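PDB 6GMF: putative cytochrome P450 hydroxylase from Chondromyces apiculatus DSM 436, which probably catalyses heme-dependent monooxygenation, using molecular oxygen to hydroxylate substrates such as terpenes. Local coordinates for residues T238-L246 and A349-L360; A362-V370 and L388-A397. All blocks are in the same frame, centred on the assembly; numbering follows the deposited sequence.

Interactions 1 and 2 follow one another along helix 346-363, the L helix of the P450 fold. Interaction 1 is core: its touching residues are all buried, no hydrogen bond crosses it, and apolar side chains between helices 220-251 and 346-363 carry it down to the heme. Interaction 2, centred about 15 Å from it and away from the heme, lies where the same helix ends and the chain passes into a small sheet, partly at the surface. There backbone hydrogen bonds do most of the work, with one arginine helping. The two join directly, since Leu388 of interaction 2 packs its CD2 3.7 Å from CB of Leu246 in interaction 1.

Interaction 1 (T238-L246 and A349-L360); sequences TTSLIGNAL and ARLEAKVMLEVL. With HEM (protoporphyrin IX containing Fe), chain B.
With OG1 beside its backbone N (chi1 -55°), Thr238 puts CG2 anti to that N and against Glu352, while Leu241, CG likewise anti to N (chi1 175°), lowers CD2 onto Ala353. In the cytochrome P450 core this packs the long helix 220-251 on the L helix, 346-363; the axes of segments 238-246 and 349-360 come within 9.6 Å and cross at -38°. Small residues let the backbones close in: Ile242 lays CG1 4.0 Å from CA of Ala353, and its CD1 meets CB of Met356, the side chains crossing at about a right angle. Ala245 CB sits 3.8 Å from Leu357 CD1, and Leu246 slides past Leu357 in the opposite direction. The extended Glu352 chain crosses Thr238, bringing OE1 3.5 Å from its CG2; Thr238 OG1 is hydrogen-bonded to Gly234 O, one turn earlier in the same helix. Replacing Thr238 by an alanine removes both OG1 and CG2, which would probably cost Gly234 O its hydroxyl partner and open a gap beside the Glu352 carboxylate. At the heme end Ala349, near the iron ligand Cys343, and Leu241 meet one vinyl group: Ala349 CB lies 3.6 Å from HEM CAB and Leu241 CD2 3.8 Å from HEM CBB.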
loop_
_atom_site.group_PDB
_atom_site.type_symbol
_atom_site.label_atom_id
_atom_site.label_comp_id
_atom_site.label_asym_id
_atom_site.label_seq_id
_atom_site.Cartn_x
_atom_site.Cartn_y
_atom_site.Cartn_z
ATOM N N THR A 238 -1.914 -1.896 -3.029
ATOM C CA THR A 238 -2.711 -1.521 -4.258
ATOM C C THR A 238 -3.941 -2.411 -4.363
ATOM O O THR A 238 -5.014 -1.929 -4.701
ATOM C CB THR A 238 -1.864 -1.545 -5.520
ATOM O OG1 THR A 238 -0.740 -0.700 -5.338
ATOM C CG2 THR A 238 -2.647 -1.062 -6.722
ATOM N N THR A 239 -3.761 -3.699 -4.047
ATOM C CA THR A 239 -4.898 -4.631 -3.979
ATOM C C THR A 239 -5.932 -4.061 -3.012
ATOM O O THR A 239 -7.143 -4.148 -3.262
ATOM C CB THR A 239 -4.381 -6.009 -3.567
ATOM O OG1 THR A 239 -3.600 -6.541 -4.634
ATOM C CG2 THR A 239 -5.482 -6.974 -3.211
ATOM N N SER A 240 -5.466 -3.642 -1.833
ATOM C CA SER A 240 -6.331 -3.092 -0.800
ATOM C C SER A 240 -7.123 -1.884 -1.321
ATOM O O SER A 240 -8.313 -1.792 -1.084
ATOM C CB SER A 240 -5.554 -2.731 0.418
ATOM O OG SER A 240 -6.220 -1.709 1.140
ATOM N N LEU A 241 -6.427 -0.959 -1.979
ATOM C CA LEU A 241 -7.083 0.257 -2.539
ATOM C C LEU A 241 -8.244 -0.121 -3.464
ATOM O O LEU A 241 -9.358 0.384 -3.292
ATOM C CB LEU A 241 -6.031 1.058 -3.284
ATOM C CG LEU A 241 -6.596 2.273 -4.026
ATOM C CD1 LEU A 241 -7.376 3.186 -3.088
ATOM C CD2 LEU A 241 -5.487 3.018 -4.693
ATOM N N ILE A 242 -7.992 -1.017 -4.426
ATOM C CA ILE A 242 -9.018 -1.389 -5.333
ATOM C C ILE A 242 -10.159 -2.128 -4.613
ATOM O O ILE A 242 -11.345 -1.799 -4.895
ATOM C CB ILE A 242 -8.460 -2.171 -6.526
ATOM C CG1 ILE A 242 -7.333 -1.411 -7.209
ATOM C CG2 ILE A 242 -9.564 -2.512 -7.518
ATOM C CD1 ILE A 242 -6.569 -2.234 -8.209
ATOM N N GLY A 243 -9.873 -3.087 -3.709
ATOM C CA GLY A 243 -10.932 -3.814 -2.981
ATOM C C GLY A 243 -11.744 -2.876 -2.098
ATOM O O GLY A 243 -12.975 -2.910 -2.066
ATOM N N ASN A 244 -11.033 -1.991 -1.401
ATOM C CA ASN A 244 -11.670 -1.002 -0.519
ATOM C C ASN A 244 -12.578 -0.067 -1.311
ATOM O O ASN A 244 -13.634 0.298 -0.778
ATOM C CB ASN A 244 -10.666 -0.195 0.285
ATOM C CG ASN A 244 -9.970 -1.051 1.319
ATOM O OD1 ASN A 244 -10.243 -2.232 1.423
ATOM N ND2 ASN A 244 -9.019 -0.463 2.030
ATOM N N ALA A 245 -12.192 0.305 -2.513
ATOM C CA ALA A 245 -13.006 1.134 -3.385
ATOM C C ALA A 245 -14.293 0.382 -3.691
ATOM O O ALA A 245 -15.356 0.975 -3.671
ATOM C CB ALA A 245 -12.246 1.439 -4.642
ATOM N N LEU A 246 -14.163 -0.913 -3.982
ATOM C CA LEU A 246 -15.363 -1.727 -4.347
ATOM C C LEU A 246 -16.288 -1.842 -3.138
ATOM O O LEU A 246 -17.532 -1.840 -3.274
ATOM C CB LEU A 246 -14.921 -3.089 -4.886
ATOM C CG LEU A 246 -14.252 -2.994 -6.249
ATOM C CD1 LEU A 246 -13.679 -4.328 -6.673
ATOM C CD2 LEU A 246 -15.218 -2.438 -7.296
ATOM N N ALA A 349 0.041 3.306 -7.937
ATOM C CA ALA A 349 -1.171 2.894 -7.240
ATOM C C ALA A 349 -2.389 3.629 -7.805
ATOM O O ALA A 349 -3.451 3.035 -8.024
ATOM C CB ALA A 349 -1.028 3.201 -5.770
ATOM N N ARG A 350 -2.249 4.951 -7.953
ATOM C CA ARG A 350 -3.356 5.819 -8.439
ATOM C C ARG A 350 -3.751 5.418 -9.864
ATOM O O ARG A 350 -4.959 5.436 -10.171
ATOM C CB ARG A 350 -2.942 7.293 -8.378
ATOM C CG ARG A 350 -3.017 7.902 -6.985
ATOM C CD ARG A 350 -2.506 9.330 -6.949
ATOM N NE ARG A 350 -3.003 10.068 -5.797
ATOM C CZ ARG A 350 -2.234 10.721 -4.933
ATOM N NH1 ARG A 350 -0.935 10.825 -5.151
ATOM N NH2 ARG A 350 -2.768 11.268 -3.855
ATOM N N LEU A 351 -2.761 5.071 -10.690
ATOM C CA LEU A 351 -3.003 4.681 -12.086
ATOM C C LEU A 351 -3.668 3.303 -12.181
ATOM O O LEU A 351 -4.635 3.122 -12.893
ATOM C CB LEU A 351 -1.661 4.661 -12.820
ATOM C CG LEU A 351 -1.742 4.308 -14.298
ATOM C CD1 LEU A 351 -2.776 5.195 -14.992
ATOM C CD2 LEU A 351 -0.377 4.432 -14.936
ATOM N N GLU A 352 -3.149 2.316 -11.418
ATOM C CA GLU A 352 -3.735 0.968 -11.455
ATOM C C GLU A 352 -5.190 1.053 -10.995
ATOM O O GLU A 352 -6.073 0.401 -11.551
ATOM C CB GLU A 352 -2.929 0.013 -10.563
ATOM C CG GLU A 352 -1.548 -0.280 -11.129
ATOM C CD GLU A 352 -0.774 -1.368 -10.407
ATOM O OE1 GLU A 352 -1.390 -2.213 -9.760
ATOM O OE2 GLU A 352 0.461 -1.356 -10.517
ATOM N N ALA A 353 -5.414 1.813 -9.909
ATOM C CA ALA A 353 -6.743 1.874 -9.346
ATOM C C ALA A 353 -7.683 2.581 -10.340
ATOM O O ALA A 353 -8.835 2.124 -10.549
ATOM C CB ALA A 353 -6.735 2.550 -7.988
ATOM N N LYS A 354 -7.226 3.714 -10.871
ATOM C CA LYS A 354 -8.091 4.441 -11.868
ATOM C C LYS A 354 -8.445 3.497 -13.014
ATOM O O LYS A 354 -9.638 3.354 -13.396
ATOM C CB LYS A 354 -7.375 5.663 -12.402
ATOM C CG LYS A 354 -8.147 6.438 -13.474
ATOM C CD LYS A 354 -7.277 7.350 -14.281
ATOM C CE LYS A 354 -6.608 6.588 -15.403
ATOM N NZ LYS A 354 -6.130 7.468 -16.501
ATOM N N VAL A 355 -7.417 2.867 -13.580
ATOM C CA VAL A 355 -7.685 2.073 -14.778
ATOM C C VAL A 355 -8.584 0.884 -14.432
ATOM O O VAL A 355 -9.563 0.632 -15.094
ATOM C CB VAL A 355 -6.405 1.658 -15.508
ATOM C CG1 VAL A 355 -6.722 0.621 -16.590
ATOM C CG2 VAL A 355 -5.679 2.850 -16.108
ATOM N N MET A 356 -8.299 0.163 -13.327
ATOM C CA MET A 356 -9.070 -1.017 -13.019
ATOM C C MET A 356 -10.521 -0.621 -12.730
ATOM O O MET A 356 -11.454 -1.288 -13.176
ATOM C CB MET A 356 -8.501 -1.773 -11.813
ATOM C CG MET A 356 -9.040 -3.148 -11.623
ATOM S SD MET A 356 -8.585 -4.257 -12.969
ATOM C CE MET A 356 -10.155 -4.465 -13.799
ATOM N N LEU A 357 -10.725 0.468 -11.989
ATOM C CA LEU A 357 -12.087 0.870 -11.666
ATOM C C LEU A 357 -12.785 1.386 -12.943
ATOM O O LEU A 357 -13.978 1.107 -13.139
ATOM C CB LEU A 357 -12.068 1.919 -10.557
ATOM C CG LEU A 357 -11.708 1.372 -9.175
ATOM C CD1 LEU A 357 -11.514 2.520 -8.241
ATOM C CD2 LEU A 357 -12.768 0.408 -8.638
ATOM N N GLU A 358 -12.066 2.080 -13.827
ATOM C CA GLU A 358 -12.672 2.546 -15.113
ATOM C C GLU A 358 -13.204 1.340 -15.903
ATOM O O GLU A 358 -14.318 1.361 -16.446
ATOM C CB GLU A 358 -11.679 3.287 -16.006
ATOM C CG GLU A 358 -11.503 4.745 -15.688
ATOM C CD GLU A 358 -10.353 5.383 -16.458
ATOM O OE1 GLU A 358 -9.478 4.638 -17.002
ATOM O OE2 GLU A 358 -10.299 6.616 -16.516
ATOM N N VAL A 359 -12.418 0.267 -15.949
ATOM C CA VAL A 359 -12.800 -0.901 -16.722
ATOM C C VAL A 359 -13.940 -1.638 -16.012
ATOM O O VAL A 359 -14.919 -2.073 -16.644
ATOM C CB VAL A 359 -11.562 -1.767 -16.993
ATOM C CG1 VAL A 359 -11.917 -3.087 -17.669
ATOM C CG2 VAL A 359 -10.554 -0.986 -17.826
ATOM N N LEU A 360 -13.807 -1.869 -14.705
ATOM C CA LEU A 360 -14.886 -2.571 -13.987
ATOM C C LEU A 360 -16.215 -1.819 -14.130
ATOM O O LEU A 360 -17.280 -2.434 -14.397
ATOM C CB LEU A 360 -14.529 -2.665 -12.508
ATOM C CG LEU A 360 -13.524 -3.742 -12.133
ATOM C CD1 LEU A 360 -12.963 -3.451 -10.748
ATOM C CD2 LEU A 360 -14.163 -5.122 -12.183
HETATM C CHA HEM B . 6.211 4.223 1.027
HETATM C CHB HEM B . 1.517 3.798 1.194
HETATM C CHC HEM B . 1.641 1.621 -3.127
HETATM C CHD HEM B . 6.379 1.702 -3.104
HETATM C C1A HEM B . 4.900 4.332 1.428
HETATM C C2A HEM B . 4.531 5.061 2.593
HETATM C C3A HEM B . 3.183 4.913 2.655
HETATM C C4A HEM B . 2.784 4.151 1.528
HETATM C CMA HEM B . 2.226 5.391 3.719
HETATM C CAA HEM B . 5.394 5.809 3.572
HETATM C CBA HEM B . 6.078 4.892 4.622
HETATM C CGA HEM B . 6.829 5.662 5.687
HETATM O O1A HEM B . 6.754 6.916 5.738
HETATM O O2A HEM B . 7.409 4.930 6.555
HETATM C C1B HEM B . 1.104 3.142 0.024
HETATM C C2B HEM B . -0.261 2.887 -0.357
HETATM C C3B HEM B . -0.256 2.263 -1.564
HETATM C C4B HEM B . 1.155 2.157 -1.946
HETATM C CMB HEM B . -1.397 3.260 0.508
HETATM C CAB HEM B . -1.389 1.816 -2.463
HETATM C CBB HEM B . -2.560 2.347 -2.325
HETATM C C1C HEM B . 2.912 1.482 -3.563
HETATM C C2C HEM B . 3.286 0.865 -4.805
HETATM C C3C HEM B . 4.671 0.911 -4.759
HETATM C C4C HEM B . 5.087 1.476 -3.533
HETATM C CMC HEM B . 2.369 0.483 -5.930
HETATM C CAC HEM B . 5.650 0.476 -5.754
HETATM C CBC HEM B . 5.383 -0.267 -6.802
HETATM C C1D HEM B . 6.699 2.372 -1.952
HETATM C C2D HEM B . 8.113 2.592 -1.529
HETATM C C3D HEM B . 8.065 3.309 -0.388
HETATM C C4D HEM B . 6.641 3.523 -0.108
HETATM C CMD HEM B . 9.289 2.082 -2.347
HETATM C CAD HEM B . 9.241 3.775 0.424
HETATM C CBD HEM B . 9.719 5.209 0.144
HETATM C CGD HEM B . 10.831 5.656 1.069
HETATM O O1D HEM B . 11.514 6.621 0.687
HETATM O O2D HEM B . 11.011 5.082 2.175
HETATM N NA HEM B . 3.813 3.781 0.769
HETATM N NB HEM B . 1.871 2.697 -0.964
HETATM N NC HEM B . 4.000 1.809 -2.777
HETATM N ND HEM B . 5.855 2.903 -1.002
HETATM FE FE HEM B . 3.909 2.906 -1.028
HETATM O O HOH W 1 4.014 1.022 0.183
#

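Interaction 2 (A362-V370 and L388-A397); sequences ARLGDIQRV and LPLRATVASA
Gln368 O is gripped from across the strands by Arg391 N at 2.7 Å, nearly straight at 172°, and by a CA-H contact from Leu390. Gln368 N answers with a bond to Arg391 O, making a hydrogen-bonded antiparallel pair; two residues on, Val370 N reaches Pro389 O with the donor 41° out of the carbonyl plane. Between this pairing and the helix end the register shifts by one, and Gly365 N bonds to Thr393 O. Leu364 CG and Ile367 CG1 each lie 4.0 Å from Ala392 CB, while Ile367 CG2 leans on Leu390 CG. At the helix terminus Arg363 holds Ala395 twice: its O accepts Ala395 N at 2.8 Å, and its NE donates to Ala395 O at 2.9 Å, in the guanidinium plane. A bend at chi3 (65°) folds the side chain back for this; Ala397 N lies over one face, offset toward the rim and not hydrogen-bonded to it. Asp119 and His115 O hold the outer nitrogens, tying the poorly ordered C-terminal residues to helix 107-119. Arg369 lays CD against Leu388 CD1 and turns its guanidinium to Asp251 and Thr250. With strand 126-128 beyond 389-391, the pairing builds the three-stranded antiparallel sheet, usually called beta3 in P450s, in which two strands from after the L helix join one from much earlier in the chain.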
loop_
_atom_site.group_PDB
_atom_site.type_symbol
_atom_site.label_atom_id
_atom_site.label_comp_id
_atom_site.label_asym_id
_atom_site.label_seq_id
_atom_site.Cartn_x
_atom_site.Cartn_y
_atom_site.Cartn_z
ATOM N N ALA A 362 -17.171 0.403 -16.289
ATOM C CA ALA A 362 -17.692 0.496 -17.674
ATOM C C ALA A 362 -18.308 -0.839 -18.100
ATOM O O ALA A 362 -19.357 -0.881 -18.709
ATOM C CB ALA A 362 -16.600 0.892 -18.615
ATOM N N ARG A 363 -17.644 -1.953 -17.785
ATOM C CA ARG A 363 -18.048 -3.239 -18.327
ATOM C C ARG A 363 -19.045 -3.993 -17.449
ATOM O O ARG A 363 -19.731 -4.855 -17.948
ATOM C CB ARG A 363 -16.798 -4.064 -18.604
ATOM C CG ARG A 363 -16.013 -3.493 -19.768
ATOM C CD ARG A 363 -14.814 -4.335 -20.093
ATOM N NE ARG A 363 -15.176 -5.660 -20.567
ATOM C CZ ARG A 363 -14.312 -6.660 -20.688
ATOM N NH1 ARG A 363 -13.018 -6.440 -20.508
ATOM N NH2 ARG A 363 -14.753 -7.866 -20.998
ATOM N N LEU A 364 -19.098 -3.727 -16.145
ATOM C CA LEU A 364 -20.019 -4.456 -15.283
ATOM C C LEU A 364 -21.300 -3.631 -15.152
ATOM O O LEU A 364 -21.216 -2.417 -14.995
ATOM C CB LEU A 364 -19.401 -4.681 -13.900
ATOM C CG LEU A 364 -18.544 -5.932 -13.700
ATOM C CD1 LEU A 364 -17.518 -6.116 -14.794
ATOM C CD2 LEU A 364 -17.859 -5.903 -12.343
ATOM N N GLY A 365 -22.457 -4.305 -15.182
ATOM C CA GLY A 365 -23.755 -3.681 -14.916
ATOM C C GLY A 365 -23.867 -3.345 -13.449
ATOM O O GLY A 365 -22.891 -2.897 -12.857
ATOM N N ASP A 366 -25.055 -3.512 -12.873
ATOM C CA ASP A 366 -25.273 -3.362 -11.453
ATOM C C ASP A 366 -24.305 -4.266 -10.687
ATOM O O ASP A 366 -24.218 -5.475 -10.970
ATOM C CB ASP A 366 -26.699 -3.726 -11.056
ATOM C CG ASP A 366 -27.765 -2.767 -11.552
ATOM O OD1 ASP A 366 -27.401 -1.742 -12.197
ATOM O OD2 ASP A 366 -28.956 -3.061 -11.296
ATOM N N ILE A 367 -23.558 -3.662 -9.754
ATOM C CA ILE A 367 -22.610 -4.369 -8.919
ATOM C C ILE A 367 -23.124 -4.343 -7.490
ATOM O O ILE A 367 -23.424 -3.265 -6.961
ATOM C CB ILE A 367 -21.217 -3.716 -9.020
ATOM C CG1 ILE A 367 -20.756 -3.629 -10.478
ATOM C CG2 ILE A 367 -20.206 -4.450 -8.156
ATOM C CD1 ILE A 367 -19.763 -2.519 -10.763
ATOM N N GLN A 368 -23.155 -5.507 -6.845
ATOM C CA GLN A 368 -23.596 -5.645 -5.479
ATOM C C GLN A 368 -22.665 -6.627 -4.800
ATOM O O GLN A 368 -22.100 -7.482 -5.476
ATOM C CB GLN A 368 -25.016 -6.188 -5.383
ATOM C CG GLN A 368 -26.056 -5.239 -5.937
ATOM C CD GLN A 368 -27.382 -5.414 -5.228
ATOM O OE1 GLN A 368 -27.721 -6.508 -4.773
ATOM N NE2 GLN A 368 -28.123 -4.321 -5.100
ATOM N N ARG A 369 -22.551 -6.516 -3.484
ATOM C CA ARG A 369 -21.899 -7.527 -2.731
ATOM C C ARG A 369 -22.872 -8.690 -2.576
ATOM O O ARG A 369 -24.069 -8.504 -2.491
ATOM C CB ARG A 369 -21.415 -7.022 -1.371
ATOM C CG ARG A 369 -20.362 -5.930 -1.446
ATOM C CD ARG A 369 -19.588 -5.894 -0.138
ATOM N NE ARG A 369 -20.460 -5.442 0.950
ATOM C CZ ARG A 369 -20.577 -4.178 1.346
ATOM N NH1 ARG A 369 -20.119 -3.185 0.582
ATOM N NH2 ARG A 369 -21.135 -3.924 2.527
ATOM N N VAL A 370 -22.328 -9.888 -2.464
ATOM C CA VAL A 370 -23.134 -11.037 -2.051
ATOM C C VAL A 370 -23.545 -10.837 -0.585
ATOM O O VAL A 370 -24.716 -11.034 -0.226
ATOM C CB VAL A 370 -22.400 -12.365 -2.275
ATOM C CG1 VAL A 370 -23.154 -13.515 -1.602
ATOM C CG2 VAL A 370 -22.189 -12.631 -3.771
ATOM N N LEU A 388 -14.062 -10.887 -1.396
ATOM C CA LEU A 388 -15.076 -9.942 -1.761
ATOM C C LEU A 388 -15.923 -10.518 -2.893
ATOM O O LEU A 388 -15.799 -10.139 -4.068
ATOM C CB LEU A 388 -14.447 -8.590 -2.145
ATOM C CG LEU A 388 -15.448 -7.446 -2.366
ATOM C CD1 LEU A 388 -16.172 -7.152 -1.067
ATOM C CD2 LEU A 388 -14.799 -6.179 -2.895
ATOM N N PRO A 389 -16.838 -11.457 -2.561
ATOM C CA PRO A 389 -17.783 -11.977 -3.535
ATOM C C PRO A 389 -18.702 -10.838 -3.973
ATOM O O PRO A 389 -19.337 -10.204 -3.106
ATOM C CB PRO A 389 -18.491 -13.101 -2.768
ATOM C CG PRO A 389 -17.523 -13.502 -1.707
ATOM C CD PRO A 389 -16.931 -12.167 -1.275
ATOM N N LEU A 390 -18.794 -10.619 -5.294
ATOM C CA LEU A 390 -19.636 -9.641 -5.901
ATOM C C LEU A 390 -20.643 -10.277 -6.880
ATOM O O LEU A 390 -20.343 -11.263 -7.575
ATOM C CB LEU A 390 -18.742 -8.690 -6.701
ATOM C CG LEU A 390 -18.311 -7.375 -6.039
ATOM C CD1 LEU A 390 -18.411 -7.340 -4.515
ATOM C CD2 LEU A 390 -16.991 -6.887 -6.563
ATOM N N ARG A 391 -21.797 -9.625 -7.027
ATOM C CA ARG A 391 -22.780 -10.005 -8.016
ATOM C C ARG A 391 -22.766 -8.927 -9.097
ATOM O O ARG A 391 -22.916 -7.757 -8.778
ATOM C CB ARG A 391 -24.133 -10.182 -7.314
ATOM C CG ARG A 391 -25.369 -10.302 -8.193
ATOM C CD ARG A 391 -26.605 -10.539 -7.315
ATOM N NE ARG A 391 -26.324 -11.329 -6.111
ATOM C CZ ARG A 391 -26.253 -12.661 -6.077
ATOM N NH1 ARG A 391 -26.482 -13.368 -7.173
ATOM N NH2 ARG A 391 -25.945 -13.289 -4.953
ATOM N N ALA A 392 -22.474 -9.324 -10.348
ATOM C CA ALA A 392 -22.569 -8.450 -11.482
ATOM C C ALA A 392 -22.471 -9.274 -12.770
ATOM O O ALA A 392 -21.929 -10.396 -12.774
ATOM C CB ALA A 392 -21.476 -7.408 -11.447
ATOM N N THR A 393 -22.970 -8.649 -13.844
ATOM C CA THR A 393 -22.981 -9.143 -15.214
ATOM C C THR A 393 -21.937 -8.400 -16.040
ATOM O O THR A 393 -21.946 -7.181 -16.048
ATOM C CB THR A 393 -24.305 -8.834 -15.939
ATOM O OG1 THR A 393 -24.555 -7.424 -15.904
ATOM C CG2 THR A 393 -25.505 -9.536 -15.355
ATOM N N VAL A 394 -21.143 -9.135 -16.821
ATOM C CA VAL A 394 -20.127 -8.523 -17.653
ATOM C C VAL A 394 -20.714 -8.177 -19.028
ATOM O O VAL A 394 -21.550 -8.912 -19.572
ATOM C CB VAL A 394 -18.903 -9.446 -17.779
ATOM C CG1 VAL A 394 -17.727 -8.737 -18.425
ATOM C CG2 VAL A 394 -18.513 -10.018 -16.427
ATOM N N ALA A 395 -20.282 -7.026 -19.560
ATOM C CA ALA A 395 -20.363 -6.676 -20.983
ATOM C C ALA A 395 -18.942 -6.715 -21.572
ATOM O O ALA A 395 -18.017 -6.143 -20.994
ATOM C CB ALA A 395 -21.006 -5.319 -21.147
ATOM N N SER A 396 -18.777 -7.407 -22.708
ATOM C CA SER A 396 -17.468 -7.618 -23.343
ATOM C C SER A 396 -16.758 -6.273 -23.588
ATOM O O SER A 396 -17.394 -5.201 -23.613
ATOM C CB SER A 396 -17.584 -8.442 -24.616
ATOM O OG SER A 396 -18.301 -7.751 -25.631
ATOM N N ALA A 397 -15.428 -6.349 -23.747
ATOM C CA ALA A 397 -14.528 -5.181 -23.793
ATOM C C ALA A 397 -14.900 -4.292 -24.982
ATOM O O ALA A 397 -14.721 -3.082 -24.919
ATOM C CB ALA A 397 -13.083 -5.622 -23.873
#